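Local coordinates for outer membrane lipoprotein carrier protein LolA (Thermus thermophilus, PDB 2YZY), which probably carries lipoproteins through the periplasm toward the outer membrane, as LolA-fold carriers do, although its own function is not established, at residues 123-128 against 156-161; 10-15 against 146-151; 55-60 against 66-71; 77-80 against 85-88. All coordinates share one frame; numbering follows the deposited sequence.

Contacts 1 and 2 lie on one side of the chain's centre and use adjacent strands, 156-163 in contact 1 and 145-151 in contact 2; contacts 3 and 4 lie on the other side, with strand 67-70 in contact 3 and 75-79 in contact 4, also adjacent. Contact 2 alone is buried: purely apolar across its interface, it sets helix 7-18 on strand 145-151. Contacts 1, 3 and 4 are partly buried. In contact 1 leucine meets leucine where a hairpin turn closes on a strand that is not its sheet neighbour. Both hairpin contacts, 3 and 4, rest on backbone hydrogen bonds, with ring packing added in contact 3 and a bridging water in contact 4.

Contact 1 (123-128 against 156-161); sequences VRLPEG and RPLRFV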
loop_
_atom_site.group_PDB
_atom_site.type_symbol
_atom_site.label_atom_id
_atom_site.label_comp_id
_atom_site.label_asym_id
_atom_site.label_seq_id
_atom_site.Cartn_x
_atom_site.Cartn_y
_atom_site.Cartn_z
ATOM N N VAL A 123 -11.440 3.876 17.163
ATOM C CA VAL A 123 -12.553 4.527 16.495
ATOM C C VAL A 123 -13.329 3.491 15.703
ATOM O O VAL A 123 -12.749 2.567 15.131
ATOM C CB VAL A 123 -12.061 5.638 15.533
ATOM C CG1 VAL A 123 -11.150 5.043 14.466
ATOM C CG2 VAL A 123 -13.250 6.338 14.891
ATOM N N ARG A 124 -14.648 3.631 15.680
ATOM C CA ARG A 124 -15.472 2.692 14.945
ATOM C C ARG A 124 -15.526 3.065 13.472
ATOM O O ARG A 124 -15.906 4.180 13.114
ATOM C CB ARG A 124 -16.888 2.648 15.525
ATOM C CG ARG A 124 -17.878 1.897 14.648
ATOM C CD ARG A 124 -19.185 1.586 15.369
ATOM N NE ARG A 124 -19.075 0.404 16.222
ATOM C CZ ARG A 124 -18.502 0.388 17.421
ATOM N NH1 ARG A 124 -17.983 1.497 17.931
ATOM N NH2 ARG A 124 -18.442 -0.744 18.110
ATOM N N LEU A 125 -15.123 2.123 12.627
ATOM C CA LEU A 125 -15.131 2.320 11.187
ATOM C C LEU A 125 -16.140 1.342 10.597
ATOM O O LEU A 125 -16.627 0.450 11.294
ATOM C CB LEU A 125 -13.740 2.048 10.604
ATOM C CG LEU A 125 -12.580 2.889 11.145
ATOM C CD1 LEU A 125 -11.283 2.467 10.468
ATOM C CD2 LEU A 125 -12.855 4.362 10.901
ATOM N N PRO A 126 -16.478 1.500 9.309
ATOM C CA PRO A 126 -17.441 0.597 8.672
ATOM C C PRO A 126 -17.061 -0.872 8.855
ATOM O O PRO A 126 -17.922 -1.722 9.083
ATOM C CB PRO A 126 -17.397 1.032 7.213
ATOM C CG PRO A 126 -17.158 2.504 7.324
ATOM C CD PRO A 126 -16.079 2.575 8.384
ATOM N N GLU A 127 -15.765 -1.160 8.760
ATOM C CA GLU A 127 -15.261 -2.521 8.911
ATOM C C GLU A 127 -15.320 -2.992 10.363
ATOM O O GLU A 127 -15.197 -4.184 10.642
ATOM C CB GLU A 127 -13.812 -2.610 8.418
ATOM C CG GLU A 127 -13.602 -2.280 6.943
ATOM C CD GLU A 127 -13.957 -0.847 6.593
ATOM O OE1 GLU A 127 -13.590 0.068 7.362
ATOM O OE2 GLU A 127 -14.594 -0.634 5.541
ATOM N N GLY A 128 -15.503 -2.049 11.283
ATOM C CA GLY A 128 -15.566 -2.389 12.693
ATOM C C GLY A 128 -14.624 -1.537 13.523
ATOM O O GLY A 128 -14.090 -0.538 13.038
ATOM N N ARG A 156 -4.975 -5.421 10.333
ATOM C CA ARG A 156 -4.547 -5.058 8.988
ATOM C C ARG A 156 -4.903 -3.590 8.780
ATOM O O ARG A 156 -5.821 -3.068 9.417
ATOM C CB ARG A 156 -5.241 -5.938 7.941
ATOM C CG ARG A 156 -6.746 -5.764 7.825
ATOM C CD ARG A 156 -7.340 -6.866 6.948
ATOM N NE ARG A 156 -8.780 -6.723 6.752
ATOM C CZ ARG A 156 -9.349 -5.807 5.971
ATOM N NH1 ARG A 156 -8.603 -4.942 5.299
ATOM N NH2 ARG A 156 -10.672 -5.757 5.865
ATOM N N PRO A 157 -4.171 -2.898 7.893
ATOM C CA PRO A 157 -4.426 -1.481 7.624
ATOM C C PRO A 157 -5.736 -1.237 6.891
ATOM O O PRO A 157 -6.111 -1.987 5.989
ATOM C CB PRO A 157 -3.222 -1.055 6.778
ATOM C CG PRO A 157 -2.181 -2.114 7.058
ATOM C CD PRO A 157 -2.996 -3.366 7.142
ATOM N N LEU A 158 -6.430 -0.176 7.281
ATOM C CA LEU A 158 -7.688 0.168 6.641
ATOM C C LEU A 158 -7.622 1.532 5.976
ATOM O O LEU A 158 -8.338 1.788 5.007
ATOM C CB LEU A 158 -8.828 0.193 7.661
ATOM C CG LEU A 158 -9.268 -1.120 8.300
ATOM C CD1 LEU A 158 -10.349 -0.840 9.336
ATOM C CD2 LEU A 158 -9.788 -2.057 7.222
ATOM N N ARG A 159 -6.758 2.402 6.489
ATOM C CA ARG A 159 -6.685 3.758 5.961
ATOM C C ARG A 159 -5.404 4.489 6.349
ATOM O O ARG A 159 -4.913 4.349 7.469
ATOM C CB ARG A 159 -7.901 4.536 6.481
ATOM C CG ARG A 159 -8.109 5.922 5.906
ATOM C CD ARG A 159 -9.300 6.572 6.592
ATOM N NE ARG A 159 -9.696 7.832 5.974
ATOM C CZ ARG A 159 -10.669 8.605 6.444
ATOM N NH1 ARG A 159 -11.336 8.240 7.531
ATOM N NH2 ARG A 159 -10.975 9.740 5.827
ATOM N N PHE A 160 -4.871 5.263 5.407
ATOM C CA PHE A 160 -3.661 6.055 5.622
ATOM C C PHE A 160 -4.017 7.497 5.281
ATOM O O PHE A 160 -4.527 7.770 4.194
ATOM C CB PHE A 160 -2.531 5.607 4.686
ATOM C CG PHE A 160 -2.119 4.169 4.850
ATOM C CD1 PHE A 160 -0.921 3.845 5.476
ATOM C CD2 PHE A 160 -2.909 3.143 4.339
ATOM C CE1 PHE A 160 -0.510 2.515 5.588
ATOM C CE2 PHE A 160 -2.507 1.810 4.447
ATOM C CZ PHE A 160 -1.307 1.497 5.070
ATOM N N VAL A 161 -3.744 8.419 6.199
ATOM C CA VAL A 161 -4.042 9.828 5.965
ATOM C C VAL A 161 -2.804 10.668 6.239
ATOM O O VAL A 161 -2.248 10.621 7.334
ATOM C CB VAL A 161 -5.179 10.336 6.883
ATOM C CG1 VAL A 161 -5.533 11.766 6.514
ATOM C CG2 VAL A 161 -6.402 9.442 6.756
#
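Leu125 and Leu158 meet methyl to methyl, CD1 of Leu125 lying 3.6 Å from CD1 of Leu158, and the two side chains run alongside each other, pointing opposite ways. The second methyl of Leu158, CD2, is taken up by the aliphatic part of Glu127, whose CG stands 3.8 Å away. Glu127 is bent about its CB-CG bond (chi2 63°), which turns its carboxylate back so that its OE1 comes within 3.9 Å of Leu158 CD1. Leu158 is thus held between the first and third residues of 125-128.

Behind this first shell, a type I turn from Leu125 to Gly128 sets the two gripping side chains. It is closed by a bond from Leu125 N to Gly128 O (2.9 Å) and another from Gly128 N to Leu125 O (2.7 Å). In strand 156-163, Leu158 is fixed by backbone bonds to Tyr149 and Val175 and packs on Leu151; in the hairpin, Leu125 packs on Ala130. Strands 116-125 and 156-163 are separated in the sheet order by two others, yet their side chains touch. Such strong curling of an antiparallel sheet, with a two-residue hairpin at its edge, is consistent with the incomplete barrel of the LolA fold.

Contact 2 (10-15 against 146-151); sequences EILDRV and MELYIL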
loop_
_atom_site.group_PDB
_atom_site.type_symbol
_atom_site.label_atom_id
_atom_site.label_comp_id
_atom_site.label_asym_id
_atom_site.label_seq_id
_atom_site.Cartn_x
_atom_site.Cartn_y
_atom_site.Cartn_z
ATOM N N GLU A 10 3.462 -2.645 19.145
ATOM C CA GLU A 10 2.803 -3.920 19.402
ATOM C C GLU A 10 1.745 -4.202 18.344
ATOM O O GLU A 10 1.609 -5.329 17.867
ATOM C CB GLU A 10 2.145 -3.912 20.783
ATOM C CG GLU A 10 1.306 -5.150 21.061
ATOM C CD GLU A 10 0.626 -5.106 22.415
ATOM O OE1 GLU A 10 -0.131 -4.147 22.672
ATOM O OE2 GLU A 10 0.846 -6.034 23.221
ATOM N N ILE A 11 0.988 -3.169 17.991
ATOM C CA ILE A 11 -0.064 -3.300 16.993
ATOM C C ILE A 11 0.529 -3.618 15.626
ATOM O O ILE A 11 0.047 -4.507 14.922
ATOM C CB ILE A 11 -0.897 -2.004 16.910
ATOM C CG1 ILE A 11 -1.637 -1.792 18.234
ATOM C CG2 ILE A 11 -1.871 -2.075 15.745
ATOM C CD1 ILE A 11 -2.402 -0.494 18.315
ATOM N N LEU A 12 1.578 -2.892 15.255
ATOM C CA LEU A 12 2.229 -3.118 13.974
ATOM C C LEU A 12 2.779 -4.539 13.918
ATOM O O LEU A 12 2.726 -5.189 12.876
ATOM C CB LEU A 12 3.358 -2.106 13.759
ATOM C CG LEU A 12 2.929 -0.640 13.635
ATOM C CD1 LEU A 12 4.154 0.231 13.392
ATOM C CD2 LEU A 12 1.934 -0.490 12.492
ATOM N N ASP A 13 3.298 -5.022 15.045
ATOM C CA ASP A 13 3.839 -6.376 15.100
ATOM C C ASP A 13 2.734 -7.397 14.854
ATOM O O ASP A 13 2.951 -8.401 14.178
ATOM C CB ASP A 13 4.499 -6.648 16.458
ATOM C CG ASP A 13 5.711 -5.768 16.706
ATOM O OD1 ASP A 13 6.535 -5.615 15.780
ATOM O OD2 ASP A 13 5.846 -5.238 17.831
ATOM N N ARG A 14 1.552 -7.137 15.404
ATOM C CA ARG A 14 0.411 -8.030 15.230
ATOM C C ARG A 14 0.002 -8.075 13.760
ATOM O O ARG A 14 -0.351 -9.129 13.232
ATOM C CB ARG A 14 -0.776 -7.555 16.072
ATOM C CG ARG A 14 -0.568 -7.664 17.576
ATOM C CD ARG A 14 -1.782 -7.141 18.332
ATOM N NE ARG A 14 -1.640 -7.290 19.778
ATOM C CZ ARG A 14 -1.556 -8.460 20.405
ATOM N NH1 ARG A 14 -1.604 -9.592 19.714
ATOM N NH2 ARG A 14 -1.422 -8.499 21.723
ATOM N N VAL A 15 0.050 -6.918 13.109
ATOM C CA VAL A 15 -0.308 -6.822 11.701
ATOM C C VAL A 15 0.654 -7.647 10.855
ATOM O O VAL A 15 0.229 -8.436 10.014
ATOM C CB VAL A 15 -0.267 -5.355 11.213
ATOM C CG1 VAL A 15 -0.465 -5.299 9.699
ATOM C CG2 VAL A 15 -1.351 -4.548 11.914
ATOM N N MET A 146 0.699 11.944 10.037
ATOM C CA MET A 146 -0.140 10.940 9.406
ATOM C C MET A 146 -1.009 10.199 10.405
ATOM O O MET A 146 -0.730 10.170 11.606
ATOM C CB MET A 146 0.720 9.928 8.647
ATOM C CG MET A 146 1.476 8.960 9.542
ATOM S SD MET A 146 2.371 7.697 8.610
ATOM C CE MET A 146 1.058 6.569 8.203
ATOM N N GLU A 147 -2.077 9.612 9.881
ATOM C CA GLU A 147 -3.004 8.817 10.669
ATOM C C GLU A 147 -2.999 7.448 10.008
ATOM O O GLU A 147 -3.069 7.349 8.781
ATOM C CB GLU A 147 -4.417 9.408 10.612
ATOM C CG GLU A 147 -4.525 10.830 11.148
ATOM C CD GLU A 147 -5.904 11.435 10.952
ATOM O OE1 GLU A 147 -6.758 10.802 10.292
ATOM O OE2 GLU A 147 -6.135 12.554 11.453
ATOM N N LEU A 148 -2.892 6.398 10.814
ATOM C CA LEU A 148 -2.908 5.032 10.307
ATOM C C LEU A 148 -3.975 4.283 11.091
ATOM O O LEU A 148 -3.910 4.203 12.315
ATOM C CB LEU A 148 -1.545 4.357 10.506
ATOM C CG LEU A 148 -1.466 2.870 10.120
ATOM C CD1 LEU A 148 -1.871 2.687 8.660
ATOM C CD2 LEU A 148 -0.051 2.349 10.342
ATOM N N TYR A 149 -4.963 3.750 10.381
ATOM C CA TYR A 149 -6.059 3.019 11.009
ATOM C C TYR A 149 -5.892 1.522 10.803
ATOM O O TYR A 149 -5.740 1.053 9.671
ATOM C CB TYR A 149 -7.387 3.503 10.426
ATOM C CG TYR A 149 -7.647 4.965 10.704
ATOM C CD1 TYR A 149 -8.317 5.366 11.858
ATOM C CD2 TYR A 149 -7.187 5.952 9.835
ATOM C CE1 TYR A 149 -8.524 6.717 12.140
ATOM C CE2 TYR A 149 -7.386 7.304 10.106
ATOM C CZ TYR A 149 -8.056 7.677 11.262
ATOM O OH TYR A 149 -8.257 9.010 11.538
ATOM N N ILE A 150 -5.922 0.782 11.910
ATOM C CA ILE A 150 -5.747 -0.668 11.897
ATOM C C ILE A 150 -6.966 -1.391 12.462
ATOM O O ILE A 150 -7.381 -1.133 13.596
ATOM C CB ILE A 150 -4.518 -1.077 12.746
ATOM C CG1 ILE A 150 -3.267 -0.331 12.265
ATOM C CG2 ILE A 150 -4.325 -2.592 12.697
ATOM C CD1 ILE A 150 -2.874 -0.618 10.818
ATOM N N LEU A 151 -7.538 -2.297 11.672
ATOM C CA LEU A 151 -8.696 -3.075 12.107
ATOM C C LEU A 151 -8.269 -3.909 13.319
ATOM O O LEU A 151 -7.227 -4.559 13.292
ATOM C CB LEU A 151 -9.167 -3.997 10.973
ATOM C CG LEU A 151 -10.401 -4.869 11.234
ATOM C CD1 LEU A 151 -11.614 -3.991 11.474
ATOM C CD2 LEU A 151 -10.646 -5.779 10.037
#
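Helix 10-15 passes over strand 146-151 with their axes 10.1 Å apart at closest and their directions 56° apart, Ile11 and Ile150 having the nearest CA atoms. Ile150 carries most of the contact. Its CG2 meets Val15 CG2 at 3.6 Å and Ile11 CG2 at 3.9 Å, and is therefore covered by two side chains one helical turn apart. The same Ile11 methyl also lies 4.1 Å from Ile150 CB, so it rests along the branch point of its partner. The longer branch of Ile11, CG1, lies beside the backbone N and anti to the carbonyl carbon (chi1 -65°), and this puts CG2 anti to N. Val15 approaches Ile150 at a slant, while Ile11 lies alongside it, pointing the other way. Two residues earlier in the strand, Leu148 CD2 takes a looser touch from Leu12 CD2 (4.1 Å).

No hydrogen bond crosses this interface. Polar chemistry lies on the alternate strand residues: the Tyr149 hydroxyl OH gives a 2.6 Å bond to Glu147 OE1, reaching it from well above the carboxylate plane (61°), and Glu147 OE2 binds a methylpentanediol molecule, probably from the crystallisation liquor.

The apolar layer continues beyond the two segments, Ile11 packing on Trp131, Leu133 and Leu119, and Val15 on Pro155. A helix laid by its apolar side over the strands of an antiparallel sheet is consistent with the helical lid that covers the open barrel in the LolA fold.

Contact 3 (55-60 against 66-71); sequences VEFLKP and NFTVIT
Three backbone hydrogen bonds join Val55 and Phe57 to Thr68 and Asn66. Val55 and Thr68 form an antiparallel hydrogen-bonded pair, Val55 N lying 2.9 Å from Thr68 O and Thr68 N 2.8 Å from Val55 O. The third bond, from Phe57 N to Asn66 O, is 2.9 Å long and nearly straight (167°). Val55 O also receives a CA-H...O contact, Phe67 CA standing 3.0 Å away.

Ring packing comes next. Phe57 CG lies beside its backbone N and anti to the carbonyl carbon (chi1 -60°), which brings the ring edge to the second strand: its CD2 is 3.9 Å from Asn66 CB and its CE2 3.8 Å from Thr68 OG1. One face of this ring carries Val55 CG1, 3.7 Å above the plane and offset toward the rim. On the other face of the sheet, Glu56 and Phe67 are a non-hydrogen-bonded pair. Glu56 CG touches Phe67 CB at 4.0 Å, while the Phe67 ring, its CG set between N and the carbonyl carbon (chi1 68°), leads away.

The polar ends find their partners beyond the two segments. Glu56 OE2 makes salt bridges with Arg54 and Arg190, and Arg54 makes a cation-pi contact with the Phe67 ring. Asn66 OD1 accepts from Tyr80 N.

The hairpin of strands 52-59 and 67-70 is flanked by strand 39-47, where Leu58 and Lys59 form a classic beta bulge against Leu41, and by strand 75-79, where Thr68 OG1 hydrogen-bonds Asn77 OD1 and Phe67 bonds Tyr78 through the backbone.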
loop_
_atom_site.group_PDB
_atom_site.type_symbol
_atom_site.label_atom_id
_atom_site.label_comp_id
_atom_site.label_asym_id
_atom_site.label_seq_id
_atom_site.Cartn_x
_atom_site.Cartn_y
_atom_site.Cartn_z
ATOM N N VAL A 55 1.713 -3.933 -7.253
ATOM C CA VAL A 55 0.662 -2.925 -7.201
ATOM C C VAL A 55 0.263 -2.626 -8.641
ATOM O O VAL A 55 1.120 -2.357 -9.488
ATOM C CB VAL A 55 1.155 -1.630 -6.523
ATOM C CG1 VAL A 55 0.026 -0.601 -6.491
ATOM C CG2 VAL A 55 1.648 -1.943 -5.108
ATOM N N GLU A 56 -1.035 -2.700 -8.921
ATOM C CA GLU A 56 -1.555 -2.456 -10.267
ATOM C C GLU A 56 -2.467 -1.241 -10.230
ATOM O O GLU A 56 -3.440 -1.208 -9.483
ATOM C CB GLU A 56 -2.315 -3.692 -10.757
ATOM C CG GLU A 56 -1.403 -4.911 -10.900
ATOM C CD GLU A 56 -2.127 -6.175 -11.315
ATOM O OE1 GLU A 56 -3.324 -6.102 -11.669
ATOM O OE2 GLU A 56 -1.483 -7.247 -11.296
ATOM N N PHE A 57 -2.152 -0.244 -11.048
ATOM C CA PHE A 57 -2.924 0.991 -11.063
ATOM C C PHE A 57 -4.083 1.027 -12.042
ATOM O O PHE A 57 -3.968 0.580 -13.187
ATOM C CB PHE A 57 -1.973 2.158 -11.323
ATOM C CG PHE A 57 -0.909 2.293 -10.279
ATOM C CD1 PHE A 57 -1.153 3.004 -9.108
ATOM C CD2 PHE A 57 0.322 1.664 -10.438
ATOM C CE1 PHE A 57 -0.185 3.083 -8.111
ATOM C CE2 PHE A 57 1.297 1.736 -9.444
ATOM C CZ PHE A 57 1.042 2.448 -8.279
ATOM N N LEU A 58 -5.202 1.575 -11.568
ATOM C CA LEU A 58 -6.420 1.700 -12.359
ATOM C C LEU A 58 -6.818 3.162 -12.604
ATOM O O LEU A 58 -7.422 3.480 -13.626
ATOM C CB LEU A 58 -7.561 0.952 -11.661
ATOM C CG LEU A 58 -7.362 -0.567 -11.600
ATOM C CD1 LEU A 58 -8.371 -1.187 -10.645
ATOM C CD2 LEU A 58 -7.503 -1.161 -12.993
ATOM N N LYS A 59 -6.496 4.035 -11.652
ATOM C CA LYS A 59 -6.787 5.467 -11.754
ATOM C C LYS A 59 -5.640 6.201 -11.072
ATOM O O LYS A 59 -5.051 5.686 -10.128
ATOM C CB LYS A 59 -8.088 5.815 -11.033
ATOM C CG LYS A 59 -9.330 5.156 -11.593
ATOM C CD LYS A 59 -10.546 5.633 -10.808
ATOM C CE LYS A 59 -11.805 4.912 -11.230
ATOM N NZ LYS A 59 -12.963 5.378 -10.413
ATOM N N PRO A 60 -5.320 7.425 -11.521
ATOM C CA PRO A 60 -5.932 8.192 -12.608
ATOM C C PRO A 60 -5.491 7.744 -13.998
ATOM O O PRO A 60 -4.744 6.777 -14.140
ATOM C CB PRO A 60 -5.497 9.613 -12.293
ATOM C CG PRO A 60 -4.116 9.414 -11.777
ATOM C CD PRO A 60 -4.269 8.219 -10.853
ATOM N N ASN A 66 -0.455 0.840 -15.415
ATOM C CA ASN A 66 0.886 0.730 -14.842
ATOM C C ASN A 66 0.874 -0.284 -13.713
ATOM O O ASN A 66 -0.174 -0.601 -13.156
ATOM C CB ASN A 66 1.337 2.057 -14.220
ATOM C CG ASN A 66 1.602 3.134 -15.242
ATOM O OD1 ASN A 66 1.268 2.994 -16.418
ATOM N ND2 ASN A 66 2.196 4.240 -14.788
ATOM N N PHE A 67 2.048 -0.804 -13.382
ATOM C CA PHE A 67 2.148 -1.701 -12.248
ATOM C C PHE A 67 3.563 -1.656 -11.713
ATOM O O PHE A 67 4.503 -1.260 -12.416
ATOM C CB PHE A 67 1.705 -3.142 -12.599
ATOM C CG PHE A 67 2.613 -3.870 -13.553
ATOM C CD1 PHE A 67 3.789 -4.473 -13.106
ATOM C CD2 PHE A 67 2.262 -3.997 -14.892
ATOM C CE1 PHE A 67 4.598 -5.196 -13.984
ATOM C CE2 PHE A 67 3.066 -4.718 -15.782
ATOM C CZ PHE A 67 4.237 -5.318 -15.322
ATOM N N THR A 68 3.697 -2.012 -10.445
ATOM C CA THR A 68 4.987 -2.026 -9.782
ATOM C C THR A 68 5.188 -3.387 -9.144
ATOM O O THR A 68 4.287 -3.915 -8.494
ATOM C CB THR A 68 5.053 -0.963 -8.673
ATOM O OG1 THR A 68 4.857 0.334 -9.243
ATOM C CG2 THR A 68 6.402 -1.009 -7.969
ATOM N N VAL A 69 6.362 -3.970 -9.350
ATOM C CA VAL A 69 6.671 -5.258 -8.748
ATOM C C VAL A 69 7.858 -5.016 -7.827
ATOM O O VAL A 69 8.874 -4.459 -8.244
ATOM C CB VAL A 69 7.051 -6.319 -9.797
ATOM C CG1 VAL A 69 7.423 -7.628 -9.096
ATOM C CG2 VAL A 69 5.884 -6.555 -10.737
ATOM N N ILE A 70 7.718 -5.410 -6.567
ATOM C CA ILE A 70 8.799 -5.216 -5.614
ATOM C C ILE A 70 9.312 -6.552 -5.105
ATOM O O ILE A 70 8.535 -7.440 -4.753
ATOM C CB ILE A 70 8.343 -4.360 -4.411
ATOM C CG1 ILE A 70 7.825 -3.007 -4.903
ATOM C CG2 ILE A 70 9.510 -4.146 -3.449
ATOM C CD1 ILE A 70 7.190 -2.163 -3.825
ATOM N N THR A 71 10.630 -6.693 -5.095
ATOM C CA THR A 71 11.272 -7.903 -4.605
ATOM C C THR A 71 12.316 -7.439 -3.601
ATOM O O THR A 71 12.514 -6.237 -3.422
ATOM C CB THR A 71 11.974 -8.680 -5.736
ATOM O OG1 THR A 71 13.047 -7.891 -6.267
ATOM C CG2 THR A 71 10.990 -9.002 -6.850
#

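Contact 4 (77-80 against 85-88); sequences NYLY and LVIS
The antiparallel hairpin of strands 75-79 and 84-88 is tied by Asn77 and Val86, a hydrogen-bonded pair. Asn77 N gives a bond to Val86 O at 2.8 Å, and Val86 N returns one to Asn77 O, also 2.8 Å. A water bridges this end. It accepts from Asn77 ND2 (3.0 Å), donates to Val86 O (2.9 Å) and hydrogen-bonds Ser88 OG (3.0 Å), giving the Val86 carbonyl a second donor; Asn77 OD1 is held by Thr68 of the next strand.

On the opposite face of the sheet Tyr78 and Leu85 form a non-hydrogen-bonded pair, their side chains crossing at about a right angle. With CG swung beside the carbonyl carbon (chi1 -178°), the Tyr78 ring turns its edge to Leu85 CD1, which sits near the ring plane and 3.8 Å from Tyr78 CB. The Tyr78 hydroxyl hydrogen-bonds Asn83 OD1 in the connecting turn. On the Val86 side, Leu79 CD1 adds a touch to Val86 CG2 at 4.2 Å.

The hairpin continues into strand 67-70 on one flank, where the Tyr78 and Phe67 rings meet at about 30°. On the other, strand 196-199 runs parallel to 84-88, bonding Leu85 and Ile87 through the backbone.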
loop_
_atom_site.group_PDB
_atom_site.type_symbol
_atom_site.label_atom_id
_atom_site.label_comp_id
_atom_site.label_asym_id
_atom_site.label_seq_id
_atom_site.Cartn_x
_atom_site.Cartn_y
_atom_site.Cartn_z
ATOM N N ASN A 77 9.013 -1.004 -12.439
ATOM C CA ASN A 77 7.920 -0.065 -12.610
ATOM C C ASN A 77 7.543 -0.063 -14.078
ATOM O O ASN A 77 8.304 0.406 -14.922
ATOM C CB ASN A 77 8.323 1.340 -12.159
ATOM C CG ASN A 77 8.161 1.533 -10.668
ATOM O OD1 ASN A 77 7.042 1.597 -10.159
ATOM N ND2 ASN A 77 9.277 1.613 -9.955
ATOM N N TYR A 78 6.378 -0.622 -14.384
ATOM C CA TYR A 78 5.913 -0.662 -15.758
ATOM C C TYR A 78 5.028 0.545 -16.032
ATOM O O TYR A 78 4.069 0.814 -15.298
ATOM C CB TYR A 78 5.133 -1.951 -16.041
ATOM C CG TYR A 78 4.670 -2.036 -17.479
ATOM C CD1 TYR A 78 5.597 -2.156 -18.519
ATOM C CD2 TYR A 78 3.317 -1.932 -17.814
ATOM C CE1 TYR A 78 5.194 -2.161 -19.851
ATOM C CE2 TYR A 78 2.902 -1.939 -19.149
ATOM C CZ TYR A 78 3.848 -2.052 -20.162
ATOM O OH TYR A 78 3.458 -2.040 -21.484
ATOM N N LEU A 79 5.375 1.279 -17.083
ATOM C CA LEU A 79 4.629 2.466 -17.488
ATOM C C LEU A 79 3.886 2.055 -18.754
ATOM O O LEU A 79 4.477 1.919 -19.824
ATOM C CB LEU A 79 5.602 3.616 -17.762
ATOM C CG LEU A 79 6.585 3.878 -16.617
ATOM C CD1 LEU A 79 7.549 4.997 -17.012
ATOM C CD2 LEU A 79 5.817 4.240 -15.343
ATOM N N TYR A 80 2.581 1.866 -18.617
ATOM C CA TYR A 80 1.743 1.400 -19.711
ATOM C C TYR A 80 1.762 2.215 -21.001
ATOM O O TYR A 80 2.007 1.670 -22.075
ATOM C CB TYR A 80 0.300 1.267 -19.220
ATOM C CG TYR A 80 -0.619 0.590 -20.214
ATOM C CD1 TYR A 80 -0.768 -0.798 -20.233
ATOM C CD2 TYR A 80 -1.328 1.341 -21.148
ATOM C CE1 TYR A 80 -1.602 -1.420 -21.159
ATOM C CE2 TYR A 80 -2.160 0.730 -22.075
ATOM C CZ TYR A 80 -2.295 -0.647 -22.078
ATOM O OH TYR A 80 -3.121 -1.240 -23.004
ATOM N N LEU A 85 9.610 -0.610 -18.987
ATOM C CA LEU A 85 9.729 -1.333 -17.728
ATOM C C LEU A 85 11.001 -0.799 -17.078
ATOM O O LEU A 85 12.110 -1.099 -17.527
ATOM C CB LEU A 85 9.853 -2.844 -17.960
ATOM C CG LEU A 85 9.899 -3.697 -16.686
ATOM C CD1 LEU A 85 8.554 -3.619 -15.967
ATOM C CD2 LEU A 85 10.233 -5.143 -17.037
ATOM N N VAL A 86 10.839 0.019 -16.041
ATOM C CA VAL A 86 11.986 0.594 -15.343
ATOM C C VAL A 86 12.441 -0.371 -14.256
ATOM O O VAL A 86 11.669 -0.732 -13.365
ATOM C CB VAL A 86 11.625 1.963 -14.704
ATOM C CG1 VAL A 86 12.883 2.634 -14.160
ATOM C CG2 VAL A 86 10.950 2.859 -15.734
ATOM N N ILE A 87 13.698 -0.796 -14.342
ATOM C CA ILE A 87 14.272 -1.733 -13.385
ATOM C C ILE A 87 15.291 -1.015 -12.505
ATOM O O ILE A 87 16.290 -0.495 -13.002
ATOM C CB ILE A 87 14.968 -2.899 -14.121
ATOM C CG1 ILE A 87 13.972 -3.593 -15.054
ATOM C CG2 ILE A 87 15.529 -3.895 -13.111
ATOM C CD1 ILE A 87 14.566 -4.736 -15.851
ATOM N N SER A 88 15.035 -0.991 -11.200
ATOM C CA SER A 88 15.923 -0.310 -10.257
ATOM C C SER A 88 16.284 -1.188 -9.064
ATOM O O SER A 88 15.490 -2.018 -8.630
ATOM C CB SER A 88 15.254 0.968 -9.742
ATOM O OG SER A 88 14.844 1.804 -10.808
HETATM O O HOH W 1 11.937 0.936 -11.061
#